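Long-range contacts in mandelate racemase/muconate lactonizing enzyme family protein (Roseovarius nubinhibens ISM, PDB 3U4F), which probably acts as a magnesium-dependent hydro-lyase of the enolase superfamily, with a magnesium ion bound in its barrel: residues M23-E29 with R40-E44; Q68-M73 with V88-E92; F163-R169 with Y331-I336; A131-A136 with G359-E365. One frame throughout, in Å; residues are numbered along the deposited sequence.

Contact 1. Residues M23-E29 with R40-E44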
# COMPACT_ATOMS: atom_id res chain seq x y z
N MSE A 23 19.86 -10.11 19.67
CA MSE A 23 18.67 -10.14 20.51
C MSE A 23 17.57 -10.89 19.77
O MSE A 23 17.40 -10.72 18.55
CB MSE A 23 18.27 -8.70 20.89
CG MSE A 23 16.77 -8.42 21.01
SE MSE A 23 16.31 -6.51 20.92
CE MSE A 23 17.78 -5.81 19.78
N LYS A 24 16.85 -11.74 20.49
CA LYS A 24 15.72 -12.46 19.93
C LYS A 24 14.45 -12.06 20.64
O LYS A 24 14.34 -12.17 21.85
CB LYS A 24 15.91 -13.99 20.07
CG LYS A 24 16.79 -14.61 19.02
CD LYS A 24 16.97 -16.11 19.27
CE LYS A 24 17.97 -16.75 18.29
NZ LYS A 24 19.23 -15.94 18.18
N LEU A 25 13.46 -11.60 19.88
CA LEU A 25 12.17 -11.33 20.46
C LEU A 25 11.43 -12.61 20.76
O LEU A 25 11.33 -13.47 19.90
CB LEU A 25 11.31 -10.44 19.55
CG LEU A 25 11.79 -9.01 19.31
CD1 LEU A 25 10.71 -8.26 18.56
CD2 LEU A 25 12.14 -8.30 20.62
N THR A 26 10.90 -12.71 21.98
CA THR A 26 10.11 -13.87 22.36
C THR A 26 8.60 -13.58 22.49
O THR A 26 7.80 -14.49 22.53
CB THR A 26 10.65 -14.53 23.67
OG1 THR A 26 10.76 -13.54 24.70
CG2 THR A 26 12.01 -15.14 23.42
N ALA A 27 8.23 -12.31 22.57
CA ALA A 27 6.82 -11.93 22.60
C ALA A 27 6.64 -10.53 22.02
O ALA A 27 7.49 -9.67 22.19
CB ALA A 27 6.28 -11.94 24.01
N ILE A 28 5.51 -10.34 21.34
CA ILE A 28 5.10 -9.02 20.88
C ILE A 28 3.63 -8.90 21.31
O ILE A 28 2.79 -9.75 20.98
CB ILE A 28 5.19 -8.90 19.34
CG1 ILE A 28 6.65 -8.98 18.86
CG2 ILE A 28 4.56 -7.57 18.92
CD1 ILE A 28 6.84 -9.11 17.32
N GLU A 29 3.33 -7.85 22.07
CA GLU A 29 2.00 -7.60 22.58
C GLU A 29 1.47 -6.26 22.08
O GLU A 29 2.23 -5.29 21.98
CB GLU A 29 2.02 -7.55 24.11
CG GLU A 29 2.53 -8.86 24.74
CD GLU A 29 2.91 -8.66 26.19
OE1 GLU A 29 2.10 -9.03 27.09
OE2 GLU A 29 4.01 -8.11 26.41
N ARG A 40 4.34 -3.70 22.99
CA ARG A 40 5.39 -4.04 23.94
C ARG A 40 6.12 -5.24 23.42
O ARG A 40 5.47 -6.26 23.11
CB ARG A 40 4.85 -4.33 25.36
CG ARG A 40 6.03 -4.68 26.34
CD ARG A 40 5.61 -4.76 27.82
NE ARG A 40 4.55 -5.77 28.01
CZ ARG A 40 3.78 -5.87 29.09
NH1 ARG A 40 3.91 -5.03 30.12
NH2 ARG A 40 2.85 -6.81 29.16
N VAL A 41 7.44 -5.15 23.34
CA VAL A 41 8.25 -6.29 22.88
C VAL A 41 9.07 -6.83 24.04
O VAL A 41 9.48 -6.07 24.92
CB VAL A 41 9.18 -5.98 21.69
CG1 VAL A 41 8.37 -5.64 20.40
CG2 VAL A 41 10.23 -4.86 22.02
N THR A 42 9.31 -8.14 24.02
CA THR A 42 10.08 -8.82 25.09
C THR A 42 11.18 -9.63 24.45
O THR A 42 10.92 -10.42 23.55
CB THR A 42 9.20 -9.78 25.92
OG1 THR A 42 8.05 -9.09 26.40
CG2 THR A 42 9.99 -10.37 27.14
N SER A 43 12.42 -9.43 24.89
CA SER A 43 13.53 -10.20 24.38
C SER A 43 13.70 -11.46 25.23
O SER A 43 13.10 -11.59 26.31
CB SER A 43 14.82 -9.37 24.36
OG SER A 43 15.14 -8.96 25.67
N GLU A 44 14.52 -12.38 24.73
CA GLU A 44 14.68 -13.69 25.39
C GLU A 44 15.33 -13.56 26.77
O GLU A 44 15.04 -14.36 27.65
CB GLU A 44 15.38 -14.72 24.49
CG GLU A 44 16.81 -14.43 24.13
CD GLU A 44 17.49 -15.60 23.40
OE1 GLU A 44 16.94 -16.73 23.38
OE2 GLU A 44 18.59 -15.38 22.85
O HOH W 1 6.07 -8.47 24.66

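Contact 2. Residues Q68-M73 with V88-E92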
# COMPACT_ATOMS: atom_id res chain seq x y z
N GLN A 68 1.06 -10.61 10.07
CA GLN A 68 2.02 -10.46 8.97
C GLN A 68 3.39 -9.91 9.33
O GLN A 68 4.30 -9.93 8.50
CB GLN A 68 1.41 -9.57 7.89
CG GLN A 68 0.28 -10.24 7.16
CD GLN A 68 -0.42 -9.28 6.21
OE1 GLN A 68 -0.09 -9.22 5.02
NE2 GLN A 68 -1.42 -8.60 6.71
N VAL A 69 3.56 -9.42 10.56
CA VAL A 69 4.87 -8.93 10.97
C VAL A 69 5.50 -9.82 12.06
O VAL A 69 6.62 -10.33 11.89
CB VAL A 69 4.77 -7.47 11.44
CG1 VAL A 69 6.14 -6.93 11.91
CG2 VAL A 69 4.21 -6.59 10.32
N ALA A 70 4.75 -10.04 13.12
CA ALA A 70 5.20 -10.92 14.23
C ALA A 70 5.73 -12.28 13.76
O ALA A 70 6.79 -12.70 14.24
CB ALA A 70 4.11 -11.11 15.28
N PRO A 71 5.02 -12.98 12.83
CA PRO A 71 5.53 -14.32 12.49
C PRO A 71 6.97 -14.33 11.91
O PRO A 71 7.66 -15.35 12.03
CB PRO A 71 4.53 -14.83 11.44
CG PRO A 71 3.24 -14.09 11.76
CD PRO A 71 3.75 -12.69 12.12
N TRP A 72 7.40 -13.23 11.30
CA TRP A 72 8.71 -13.13 10.67
C TRP A 72 9.76 -12.56 11.59
O TRP A 72 10.96 -12.70 11.31
CB TRP A 72 8.65 -12.28 9.38
CG TRP A 72 7.56 -12.74 8.47
CD1 TRP A 72 6.44 -12.06 8.13
CD2 TRP A 72 7.49 -14.01 7.80
NE1 TRP A 72 5.67 -12.81 7.29
CE2 TRP A 72 6.29 -14.01 7.06
CE3 TRP A 72 8.32 -15.13 7.75
CZ2 TRP A 72 5.89 -15.11 6.27
CZ3 TRP A 72 7.93 -16.22 6.97
CH2 TRP A 72 6.72 -16.21 6.25
N MSE A 73 9.34 -11.94 12.69
CA MSE A 73 10.28 -11.29 13.58
C MSE A 73 10.51 -12.06 14.88
O MSE A 73 11.57 -11.93 15.47
CB MSE A 73 9.85 -9.85 13.86
CG MSE A 73 9.82 -9.00 12.58
SE MSE A 73 9.53 -7.10 12.94
CE MSE A 73 11.34 -6.70 13.67
N VAL A 88 10.68 -8.90 6.32
CA VAL A 88 9.23 -8.76 6.48
C VAL A 88 8.60 -8.27 5.18
O VAL A 88 7.63 -8.86 4.70
CB VAL A 88 8.85 -7.79 7.65
CG1 VAL A 88 7.35 -7.57 7.70
CG2 VAL A 88 9.36 -8.34 9.02
N THR A 89 9.11 -7.17 4.60
CA THR A 89 8.54 -6.65 3.35
C THR A 89 8.65 -7.63 2.19
O THR A 89 7.81 -7.62 1.29
CB THR A 89 9.14 -5.27 2.89
OG1 THR A 89 10.52 -5.45 2.54
CG2 THR A 89 9.05 -4.24 3.99
N GLU A 90 9.67 -8.48 2.22
CA GLU A 90 9.86 -9.47 1.16
C GLU A 90 8.96 -10.70 1.33
O GLU A 90 8.43 -11.22 0.34
CB GLU A 90 11.33 -9.86 1.09
CG GLU A 90 12.19 -8.71 0.53
CD GLU A 90 13.69 -8.95 0.61
OE1 GLU A 90 14.14 -10.11 0.83
OE2 GLU A 90 14.41 -7.95 0.46
N ARG A 91 8.80 -11.17 2.57
CA ARG A 91 7.90 -12.29 2.84
C ARG A 91 6.46 -11.85 2.62
O ARG A 91 5.57 -12.66 2.31
CB ARG A 91 8.03 -12.76 4.29
CG ARG A 91 9.38 -13.41 4.64
CD ARG A 91 9.64 -14.76 3.92
NE ARG A 91 11.01 -14.76 3.43
CZ ARG A 91 11.38 -14.49 2.17
NH1 ARG A 91 10.47 -14.28 1.21
NH2 ARG A 91 12.66 -14.47 1.86
N GLU A 92 6.22 -10.56 2.82
CA GLU A 92 4.88 -10.02 2.64
C GLU A 92 4.82 -9.16 1.37
O GLU A 92 4.13 -8.15 1.34
CB GLU A 92 4.48 -9.21 3.87
CG GLU A 92 4.23 -10.04 5.17
CD GLU A 92 3.15 -11.13 5.05
OE1 GLU A 92 2.16 -10.93 4.32
OE2 GLU A 92 3.26 -12.18 5.72

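Contact 3. Residues F163-R169 with Y331-I336. With GAI (guanidine), chain F.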
# COMPACT_ATOMS: atom_id res chain seq x y z
N PHE A 163 6.14 30.11 20.30
CA PHE A 163 6.33 29.66 18.90
C PHE A 163 6.76 30.85 18.04
O PHE A 163 6.24 31.95 18.25
CB PHE A 163 5.01 29.13 18.30
CG PHE A 163 4.51 27.85 18.91
CD1 PHE A 163 5.12 26.63 18.61
CD2 PHE A 163 3.41 27.85 19.76
CE1 PHE A 163 4.62 25.42 19.15
CE2 PHE A 163 2.90 26.66 20.31
CZ PHE A 163 3.53 25.44 20.02
N ASP A 164 7.66 30.63 17.09
CA ASP A 164 8.03 31.66 16.10
C ASP A 164 7.90 31.15 14.67
O ASP A 164 8.45 31.74 13.75
CB ASP A 164 9.44 32.20 16.36
CG ASP A 164 10.54 31.18 16.07
OD1 ASP A 164 10.28 30.03 15.65
OD2 ASP A 164 11.72 31.57 16.27
N ALA A 165 7.22 30.01 14.52
CA ALA A 165 6.93 29.39 13.22
C ALA A 165 5.53 28.79 13.26
O ALA A 165 5.12 28.22 14.29
CB ALA A 165 7.96 28.29 12.94
N PHE A 166 4.80 28.90 12.16
CA PHE A 166 3.36 28.60 12.15
C PHE A 166 2.97 28.05 10.78
O PHE A 166 3.34 28.62 9.76
CB PHE A 166 2.52 29.87 12.42
CG PHE A 166 2.94 30.63 13.65
CD1 PHE A 166 2.31 30.41 14.86
CD2 PHE A 166 3.97 31.56 13.58
CE1 PHE A 166 2.70 31.11 16.01
CE2 PHE A 166 4.40 32.24 14.72
CZ PHE A 166 3.76 32.01 15.94
N LYS A 167 2.23 26.94 10.77
CA LYS A 167 1.78 26.36 9.49
C LYS A 167 0.26 26.37 9.40
O LYS A 167 -0.43 25.95 10.34
CB LYS A 167 2.34 24.94 9.27
CG LYS A 167 2.01 24.37 7.88
CD LYS A 167 2.79 23.10 7.58
CE LYS A 167 2.06 21.88 8.12
NZ LYS A 167 2.89 20.69 7.82
N VAL A 168 -0.27 26.85 8.27
CA VAL A 168 -1.71 26.86 8.00
C VAL A 168 -1.99 26.09 6.71
O VAL A 168 -1.07 25.58 6.08
CB VAL A 168 -2.26 28.32 7.93
CG1 VAL A 168 -1.96 29.05 9.22
CG2 VAL A 168 -1.67 29.04 6.76
N ARG A 169 -3.26 25.96 6.33
CA ARG A 169 -3.64 25.13 5.20
C ARG A 169 -4.03 25.99 3.99
O ARG A 169 -4.66 27.02 4.16
CB ARG A 169 -4.82 24.26 5.59
CG ARG A 169 -4.55 23.39 6.82
CD ARG A 169 -3.58 22.23 6.47
NE ARG A 169 -2.84 21.80 7.67
CZ ARG A 169 -2.00 20.77 7.68
NH1 ARG A 169 -1.87 20.01 6.59
NH2 ARG A 169 -1.30 20.50 8.79
N TYR A 331 12.64 22.48 12.13
CA TYR A 331 11.66 22.44 13.21
C TYR A 331 10.81 21.17 13.20
O TYR A 331 10.69 20.48 12.19
CB TYR A 331 10.72 23.68 13.23
CG TYR A 331 10.51 24.35 11.88
CD1 TYR A 331 10.60 25.72 11.74
CD2 TYR A 331 10.23 23.58 10.74
CE1 TYR A 331 10.41 26.35 10.47
CE2 TYR A 331 10.06 24.18 9.46
CZ TYR A 331 10.17 25.57 9.36
OH TYR A 331 10.01 26.14 8.13
N LEU A 332 10.28 20.92 14.39
CA LEU A 332 9.33 19.86 14.70
C LEU A 332 7.91 20.32 14.39
O LEU A 332 7.48 21.34 14.91
CB LEU A 332 9.44 19.61 16.21
CG LEU A 332 8.42 18.66 16.83
CD1 LEU A 332 8.80 17.24 16.45
CD2 LEU A 332 8.36 18.83 18.36
N GLU A 333 7.17 19.54 13.59
CA GLU A 333 5.73 19.77 13.44
C GLU A 333 5.00 19.51 14.76
O GLU A 333 5.08 18.42 15.31
CB GLU A 333 5.12 18.87 12.37
CG GLU A 333 3.64 19.23 12.21
CD GLU A 333 2.99 18.61 11.02
OE1 GLU A 333 3.54 17.65 10.46
OE2 GLU A 333 1.90 19.12 10.65
N PHE A 334 4.30 20.52 15.26
CA PHE A 334 3.67 20.41 16.56
C PHE A 334 2.22 20.80 16.43
O PHE A 334 1.90 21.99 16.30
CB PHE A 334 4.35 21.30 17.60
CG PHE A 334 3.90 21.01 19.02
CD1 PHE A 334 4.54 20.03 19.78
CD2 PHE A 334 2.82 21.71 19.56
CE1 PHE A 334 4.09 19.74 21.08
CE2 PHE A 334 2.36 21.42 20.86
CZ PHE A 334 2.99 20.45 21.61
N SER A 335 1.33 19.81 16.45
CA SER A 335 -0.11 20.09 16.32
C SER A 335 -0.64 20.95 17.49
O SER A 335 -0.45 20.61 18.67
CB SER A 335 -0.95 18.81 16.27
OG SER A 335 -2.33 19.18 16.22
N ILE A 336 -1.29 22.05 17.14
CA ILE A 336 -1.87 22.92 18.14
C ILE A 336 -3.40 22.75 18.32
O ILE A 336 -4.05 23.56 18.98
CB ILE A 336 -1.44 24.41 17.97
CG1 ILE A 336 -1.64 24.92 16.52
CG2 ILE A 336 0.02 24.58 18.45
CD1 ILE A 336 -3.10 25.02 16.07
C GAI F . 0.64 17.88 7.72
N1 GAI F . 0.19 18.02 8.95
N2 GAI F . -0.12 17.44 6.66
N3 GAI F . 1.93 18.13 7.45

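Contact 4. Residues A131-A136 with G359-E365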
# COMPACT_ATOMS: atom_id res chain seq x y z
N ALA A 131 20.27 14.27 24.09
CA ALA A 131 19.16 15.01 24.65
C ALA A 131 19.33 16.53 24.45
O ALA A 131 20.47 17.06 24.40
CB ALA A 131 19.04 14.68 26.16
N GLY A 132 18.22 17.23 24.30
CA GLY A 132 18.24 18.68 24.13
C GLY A 132 16.98 19.19 23.46
O GLY A 132 16.00 18.48 23.34
N THR A 133 16.99 20.45 23.02
CA THR A 133 15.77 21.08 22.56
C THR A 133 15.67 21.02 21.03
O THR A 133 16.67 20.81 20.33
CB THR A 133 15.75 22.57 22.95
OG1 THR A 133 16.93 23.16 22.44
CG2 THR A 133 15.72 22.73 24.50
N ILE A 134 14.44 21.23 20.55
CA ILE A 134 14.11 21.27 19.12
C ILE A 134 13.11 22.38 18.92
O ILE A 134 12.05 22.43 19.58
CB ILE A 134 13.41 19.94 18.64
CG1 ILE A 134 14.23 18.71 18.99
CG2 ILE A 134 13.23 19.92 17.11
CD1 ILE A 134 13.82 18.05 20.27
N ARG A 135 13.40 23.25 17.95
CA ARG A 135 12.47 24.29 17.57
C ARG A 135 11.20 23.66 17.07
O ARG A 135 11.26 22.71 16.29
CB ARG A 135 13.05 25.11 16.41
CG ARG A 135 12.16 26.29 15.99
CD ARG A 135 12.84 27.06 14.87
NE ARG A 135 12.03 28.19 14.42
CZ ARG A 135 12.23 28.82 13.26
NH1 ARG A 135 13.17 28.41 12.42
NH2 ARG A 135 11.45 29.84 12.92
N ALA A 136 10.05 24.18 17.50
CA ALA A 136 8.78 23.60 17.03
C ALA A 136 8.03 24.62 16.17
O ALA A 136 8.13 25.83 16.40
CB ALA A 136 7.92 23.19 18.20
N GLY A 359 9.06 28.39 22.34
CA GLY A 359 8.85 27.77 21.01
C GLY A 359 9.66 26.52 20.76
O GLY A 359 9.74 26.07 19.61
N HIS A 360 10.29 25.96 21.80
CA HIS A 360 11.05 24.70 21.70
C HIS A 360 10.47 23.57 22.55
O HIS A 360 9.95 23.81 23.64
CB HIS A 360 12.51 24.89 22.10
CG HIS A 360 13.34 25.59 21.07
ND1 HIS A 360 13.05 26.86 20.62
CD2 HIS A 360 14.46 25.21 20.43
CE1 HIS A 360 13.95 27.22 19.72
NE2 HIS A 360 14.82 26.24 19.59
N ALA A 361 10.60 22.34 22.04
CA ALA A 361 10.22 21.11 22.75
C ALA A 361 11.54 20.58 23.29
O ALA A 361 12.60 21.03 22.88
CB ALA A 361 9.62 20.08 21.77
N ARG A 362 11.50 19.60 24.18
CA ARG A 362 12.75 19.09 24.75
C ARG A 362 12.75 17.58 24.96
O ARG A 362 11.77 17.01 25.51
CB ARG A 362 13.13 19.84 26.03
CG ARG A 362 14.33 19.22 26.82
CD ARG A 362 14.47 19.88 28.23
NE ARG A 362 14.71 21.33 28.12
CZ ARG A 362 15.89 21.90 27.84
NH1 ARG A 362 16.98 21.15 27.61
NH2 ARG A 362 15.99 23.22 27.80
N VAL A 363 13.81 16.96 24.47
CA VAL A 363 14.08 15.57 24.75
C VAL A 363 15.00 15.51 25.97
O VAL A 363 16.09 16.11 25.96
CB VAL A 363 14.73 14.89 23.52
CG1 VAL A 363 15.31 13.49 23.88
CG2 VAL A 363 13.71 14.81 22.39
N THR A 364 14.56 14.81 27.01
CA THR A 364 15.37 14.60 28.22
C THR A 364 16.30 13.41 28.11
O THR A 364 16.29 12.66 27.14
CB THR A 364 14.50 14.43 29.48
OG1 THR A 364 13.86 13.16 29.43
CG2 THR A 364 13.44 15.51 29.61
N GLU A 365 17.15 13.23 29.13
CA GLU A 365 18.03 12.08 29.18
C GLU A 365 17.33 10.74 29.62
O GLU A 365 17.99 9.70 29.78
CB GLU A 365 19.24 12.42 30.10
CG GLU A 365 18.90 13.02 31.52
CD GLU A 365 17.69 13.99 31.59
OE1 GLU A 365 17.79 15.24 31.39
OE2 GLU A 365 16.59 13.47 31.89

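Contact 1. Residues M23-E29 with R40-E44
The antiparallel hairpin at the start of the N-terminal domain pairs Leu25-Glu29 with Arg40-Ser43, and a classic beta bulge interrupts it where Thr26 and Ala27 both face Thr42. Thr42 O accepts a hydrogen bond from Thr26 N at 2.8 Å; the one from Ala27 N to Thr42 O is weak at 3.4 Å. Past the bulge the pairing is regular, and Glu29 and Arg40 form a hydrogen-bonded pair. Their side chains lie alongside each other on the face they share with Ala27 and Thr42. Arg40 extends with CG opposite its own N (chi1 -179°), then bends at chi3 to form a side-on salt bridge with two nitrogens: NE hydrogen-bonds Glu29 OE2 at 2.9 Å and NH2 hydrogen-bonds Glu29 OE1 at 3.1 Å. The two planes are 31° apart, and NE meets OE2 from above the carboxylate. OE1 is also hydrogen-bonded to Tyr383 OH, while a water links OE2 to Thr42 OG1 and Arg40 O. A leucine replacing Arg40 would probably leave the buried Glu29 carboxylate without its counter-charge and less firmly fixed in rotation. On the other face, Val41 CG1 touches both Leu25 CD1 (4.0 Å) and Ile28 CG1 (4.1 Å); these branched aliphatic groups suit a face turned to helices 58-73 and 98-119. With strand 48-52 added beside Arg40-Ser43, the hairpin becomes the antiparallel meander of the enolase superfamily capping domain.

Contact 2. Residues Q68-M73 with V88-E92
Trp72 and Val88 approach to 6.1 Å between their CA atoms, and Gln68 and Glu92 to 7.0 Å, so the ends of two helices pass in opposite senses. The first helix is kinked near Pro71 and Trp72. Glu92 is the first residue to leave helical angles after the second, though its N still bonds to Val88 O. The bend of its side chain at chi2 (-58°) folds the carboxylate back toward the indole, and Trp72 NE1 donates to Glu92 OE2 at 2.9 Å in a nearly straight bond (165°). The acceptor lies in the ring plane and uses its anti lone pair. Arg91 lays its aliphatic stem over one face of the same indole, CG standing 3.7 Å from the centroid of the six-membered ring, a CH-pi contact that suits a long side chain at the surface; Arg91 also packs on Glu173 of the second subunit. An alanine in place of Glu92 would probably leave the indole N-H without its protein acceptor and the ring freer to turn. Val88 CG2 fits against CG of the selenomethionine Met73 (3.6 Å) and Trp72 CB (4.0 Å). Helix 98-119 packs against both segments, Leu100 on Val69 and Glu92, Val107 on Met73.

Contact 3. Residues F163-R169 with Y331-I336
Glu333 OE2 is the meeting point here. It accepts a 2.7 Å hydrogen bond from N1 of the bound guanidine, a second from Ser139 OG, and a weak one within a salt bridge from Lys167 NZ at 3.4 Å; Arg169 NH2 adds a long salt bridge at 4.0 Å. Glu333 leaves its strand with CG opposite the backbone N (chi1 -176°) and stays extended, carrying the carboxylate out to the ligand, while Cys308 N holds OE1. Lys167 is long enough to come from strand 165-169, and its bend at chi3 (86°) brings NZ to Tyr137 OH, to Glu231 and within 2.8 Å of guanidine N3. The guanidinium of Arg169 lies with its edge to the ligand, NH2 standing 2.9 Å from guanidine N1, and Ser140 O fixes NE. Farther from the ligand the chemistry turns apolar. Phe334 CD2 meets the edge of the Phe163 ring at CZ (3.8 Å), Ile336 CG2 packs on the same CZ (3.9 Å), and the small Ala165 lets the Tyr331 ring come close, its CB touching CD1; that ring also meets Tyr137 edge-to-face. The strands, their end-to-end directions 75° apart, both flank strand 132-139 in the barrel wall. Carboxylates and basic groups set side by side, with the magnesium ligands Asp205 and Glu231 adjoining, are consistent with a pocket for a charged or strongly polar ligand, here guanidine.

Contact 4. Residues A131-A136 with G359-E365
Arg135 CA sits over the face of the His360 imidazole, 3.6 Å from the ring centroid and 12° off its normal, a CH-pi contact within a non-hydrogen-bonded antiparallel pair. In the next such pair, chi1 of Thr133 (55°) turns its CG2 anti to the carbonyl carbon and over the Arg362 guanidinium, offset toward the rim, 3.3 Å from Arg362 NH2. On the other face Ile134 CD1 touches Val363 CG2 at 3.9 Å. Between the two faces, backbone hydrogen bonds join the strands, Gly132 and Val363 bonding both ways, as do Ile134 and Ala361, before Ala136 N closes on Gly359 O at 2.8 Å. Strand 132-139 belongs to the wall of the TIM barrel, between strands 165-169 and 332-335, and strand 360-363 runs antiparallel to it as an added partner. Two glycines shape the ends: at the backbone angles of Gly132 a CB would press on Ala131 O, and Gly359 has a positive phi (69°). In the next shell, Asp358 O holds His360 ND1, while Asp164 forms a salt bridge with Arg135 NE. The aliphatic face of Ile134 and Val363 is covered by helix 313-322 through Met319, and Arg323 NH1 hydrogen-bonds Thr133 O.

Contacts 1 and 2 both lie in the N-terminal domain and touch where Ile28 CD1 packs on Ala70 CA, 3.9 Å away; both are partly buried, one joining strands and the other helix ends, and contact 2 adjoins the second subunit. Contact 3 is the buried one, on the opposite side of the chain's centre from both, with centres about 37 Å from contact 1 and 36 Å from contact 2. It shares the barrel wall with the partly buried contact 4, which it meets where Leu332 N probably bonds Arg135 O. Charge serves different ends: in contact 1 an ion pair secures a hairpin, whereas in contact 3 the charged groups surround a ligand. Contact 4 relies mainly on backbone bonds.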